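Local atomic coordinates of tryptophan halogenase (Shewanella frigidimarina, PDB entry 2PYX), a protein that probably acts as a flavin-dependent tryptophan halogenase, a FAD-binding enzyme of the monooxygenase type. Residues D123-W128 / S464-L469. Sequence-based numbering, arbitrary orientation.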
loop_
_atom_site.group_PDB
_atom_site.type_symbol
_atom_site.label_atom_id
_atom_site.label_comp_id
_atom_site.label_asym_id
_atom_site.label_seq_id
_atom_site.Cartn_x
_atom_site.Cartn_y
_atom_site.Cartn_z
ATOM N N ASP A 123 24.690 7.427 1.899
ATOM C CA ASP A 123 23.531 7.424 2.796
ATOM C C ASP A 123 23.696 8.600 3.741
ATOM O O ASP A 123 24.514 8.577 4.670
ATOM C CB ASP A 123 23.447 6.087 3.549
ATOM C CG ASP A 123 22.276 6.008 4.507
ATOM O OD1 ASP A 123 21.648 7.035 4.772
ATOM O OD2 ASP A 123 22.009 4.898 5.000
ATOM N N LEU A 124 22.886 9.638 3.550
ATOM C CA LEU A 124 23.018 10.872 4.316
ATOM C C LEU A 124 22.597 10.767 5.786
ATOM O O LEU A 124 22.944 11.628 6.597
ATOM C CB LEU A 124 22.182 11.978 3.682
ATOM C CG LEU A 124 22.678 12.541 2.336
ATOM C CD1 LEU A 124 21.737 13.604 1.810
ATOM C CD2 LEU A 124 24.082 13.125 2.519
ATOM N N CYS A 125 21.792 9.755 6.114
ATOM C CA CYS A 125 21.216 9.693 7.437
ATOM C C CYS A 125 22.214 9.903 8.588
ATOM O O CYS A 125 22.010 10.789 9.410
ATOM C CB CYS A 125 20.382 8.413 7.560
ATOM S SG CYS A 125 19.485 8.250 9.110
ATOM N N PRO A 126 23.293 9.102 8.673
ATOM C CA PRO A 126 24.216 9.346 9.793
ATOM C C PRO A 126 24.903 10.722 9.769
ATOM O O PRO A 126 25.320 11.188 10.829
ATOM C CB PRO A 126 25.253 8.224 9.663
ATOM C CG PRO A 126 25.153 7.792 8.277
ATOM C CD PRO A 126 23.711 7.929 7.893
ATOM N N TYR A 127 25.017 11.329 8.588
ATOM C CA TYR A 127 25.549 12.704 8.463
ATOM C C TYR A 127 24.562 13.769 8.915
ATOM O O TYR A 127 24.969 14.868 9.310
ATOM C CB TYR A 127 26.049 12.935 7.012
ATOM C CG TYR A 127 27.158 11.953 6.683
ATOM C CD1 TYR A 127 28.498 12.235 6.983
ATOM C CD2 TYR A 127 26.870 10.689 6.164
ATOM C CE1 TYR A 127 29.506 11.278 6.766
ATOM C CE2 TYR A 127 27.883 9.741 5.929
ATOM C CZ TYR A 127 29.208 10.061 6.218
ATOM O OH TYR A 127 30.158 9.073 5.990
ATOM N N TRP A 128 23.262 13.462 8.833
ATOM C CA TRP A 128 22.242 14.352 9.335
ATOM C C TRP A 128 22.148 14.310 10.868
ATOM O O TRP A 128 21.859 15.309 11.520
ATOM C CB TRP A 128 20.870 14.037 8.684
ATOM C CG TRP A 128 19.768 14.568 9.506
ATOM C CD1 TRP A 128 19.308 15.853 9.538
ATOM C CD2 TRP A 128 19.046 13.865 10.508
ATOM N NE1 TRP A 128 18.319 15.968 10.452
ATOM C CE2 TRP A 128 18.155 14.764 11.094
ATOM C CE3 TRP A 128 19.089 12.545 10.981
ATOM C CZ2 TRP A 128 17.291 14.390 12.116
ATOM C CZ3 TRP A 128 18.223 12.181 11.969
ATOM C CH2 TRP A 128 17.346 13.080 12.533
ATOM N N SER A 464 12.698 4.082 4.455
ATOM C CA SER A 464 11.386 4.184 5.112
ATOM C C SER A 464 11.514 4.081 6.609
ATOM O O SER A 464 10.853 4.817 7.378
ATOM C CB SER A 464 10.443 3.109 4.602
ATOM O OG SER A 464 9.998 3.474 3.305
ATOM N N PHE A 465 12.392 3.195 7.048
ATOM C CA PHE A 465 12.656 3.037 8.458
ATOM C C PHE A 465 13.321 4.280 9.010
ATOM O O PHE A 465 12.998 4.735 10.114
ATOM C CB PHE A 465 13.477 1.785 8.720
ATOM C CG PHE A 465 12.707 0.520 8.503
ATOM C CD1 PHE A 465 12.555 0.001 7.230
ATOM C CD2 PHE A 465 12.073 -0.114 9.563
ATOM C CE1 PHE A 465 11.813 -1.160 7.028
ATOM C CE2 PHE A 465 11.330 -1.257 9.371
ATOM C CZ PHE A 465 11.206 -1.786 8.093
ATOM N N GLN A 466 14.248 4.869 8.269
ATOM C CA GLN A 466 14.871 6.117 8.705
ATOM C C GLN A 466 13.854 7.241 8.831
ATOM O O GLN A 466 13.856 7.997 9.803
ATOM C CB GLN A 466 15.953 6.532 7.699
ATOM C CG GLN A 466 17.093 5.514 7.585
ATOM C CD GLN A 466 18.056 5.811 6.447
ATOM O OE1 GLN A 466 17.747 6.603 5.538
ATOM N NE2 GLN A 466 19.254 5.206 6.519
ATOM N N TYR A 467 12.976 7.360 7.849
ATOM C CA TYR A 467 12.010 8.464 7.866
ATOM C C TYR A 467 11.096 8.373 9.084
ATOM O O TYR A 467 10.764 9.386 9.689
ATOM C CB TYR A 467 11.152 8.477 6.621
ATOM C CG TYR A 467 11.805 9.023 5.403
ATOM C CD1 TYR A 467 12.348 10.320 5.391
ATOM C CD2 TYR A 467 11.811 8.304 4.224
ATOM C CE1 TYR A 467 12.915 10.852 4.199
ATOM C CE2 TYR A 467 12.366 8.865 3.021
ATOM C CZ TYR A 467 12.924 10.123 3.041
ATOM O OH TYR A 467 13.449 10.655 1.858
ATOM N N VAL A 468 10.638 7.164 9.417
ATOM C CA VAL A 468 9.775 6.989 10.580
ATOM C C VAL A 468 10.574 7.144 11.868
ATOM O O VAL A 468 10.177 7.904 12.769
ATOM C CB VAL A 468 8.995 5.654 10.524
ATOM C CG1 VAL A 468 8.241 5.404 11.854
ATOM C CG2 VAL A 468 8.002 5.689 9.373
ATOM N N LEU A 469 11.691 6.436 11.995
ATOM C CA LEU A 469 12.468 6.465 13.224
ATOM C C LEU A 469 12.833 7.899 13.601
ATOM O O LEU A 469 12.657 8.321 14.741
ATOM C CB LEU A 469 13.727 5.609 13.059
ATOM C CG LEU A 469 14.520 5.227 14.292
ATOM C CD1 LEU A 469 13.744 4.304 15.209
ATOM C CD2 LEU A 469 15.814 4.532 13.923
HETATM O O HOH W 1 19.538 8.058 3.939
#
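OD1 of Asp-123 is gripped by several groups: by a water, by the backbone N of Cys-125 and, weakly, by NE2 of Gln-466. The water donates to OD1 and also to OE1 of Gln-466, at 2.8 Å, so it joins carboxylate and amide alongside their direct bond. That direct bond is made by NE2 of Gln-466 to OD2 of Asp-123, 3.2 Å long; it enters on the syn lone pair of OD2 and lies in the amide plane, while the carboxylate and amide planes stand 39° apart. NE2 also donates to the carbonyl O of Pro-448. An amide suits this place because it donates hydrogen bonds through its nitrogen and accepts one from the water through its oxygen.

Asp-123 doubles as the cap of the turn leading into the short helix 125-128. With CG anti to the backbone N (chi1 180°), OD1 accepts from Cys-125 N at 3.0 Å; the N-H comes to the anti side of OD1, 32° out of the carboxylate plane. A short acidic side chain thus ties this turn to helix 462-471, distant in sequence, whose Gln-466 is extended beyond CG and so reaches the carboxylate. The contact lies in a helical part of the halogenase chain, the side chain of Gln-466 about 12 Å from that of Glu-361, a predicted L-tryptophan-binding residue. With an alanine in place of Asp-123, Cys-125 N would be likely to lose its cap and NE2 of Gln-466 its carboxylate acceptor, leaving the amide less firmly held.

Beside the polar link, CB of Cys-125 lies 3.7 Å from CD of Gln-466, and its SG 3.9 Å from CG; the small cysteine lets the glutamine chain pass close by. Phe-137 of helix 137-141 touches both residues.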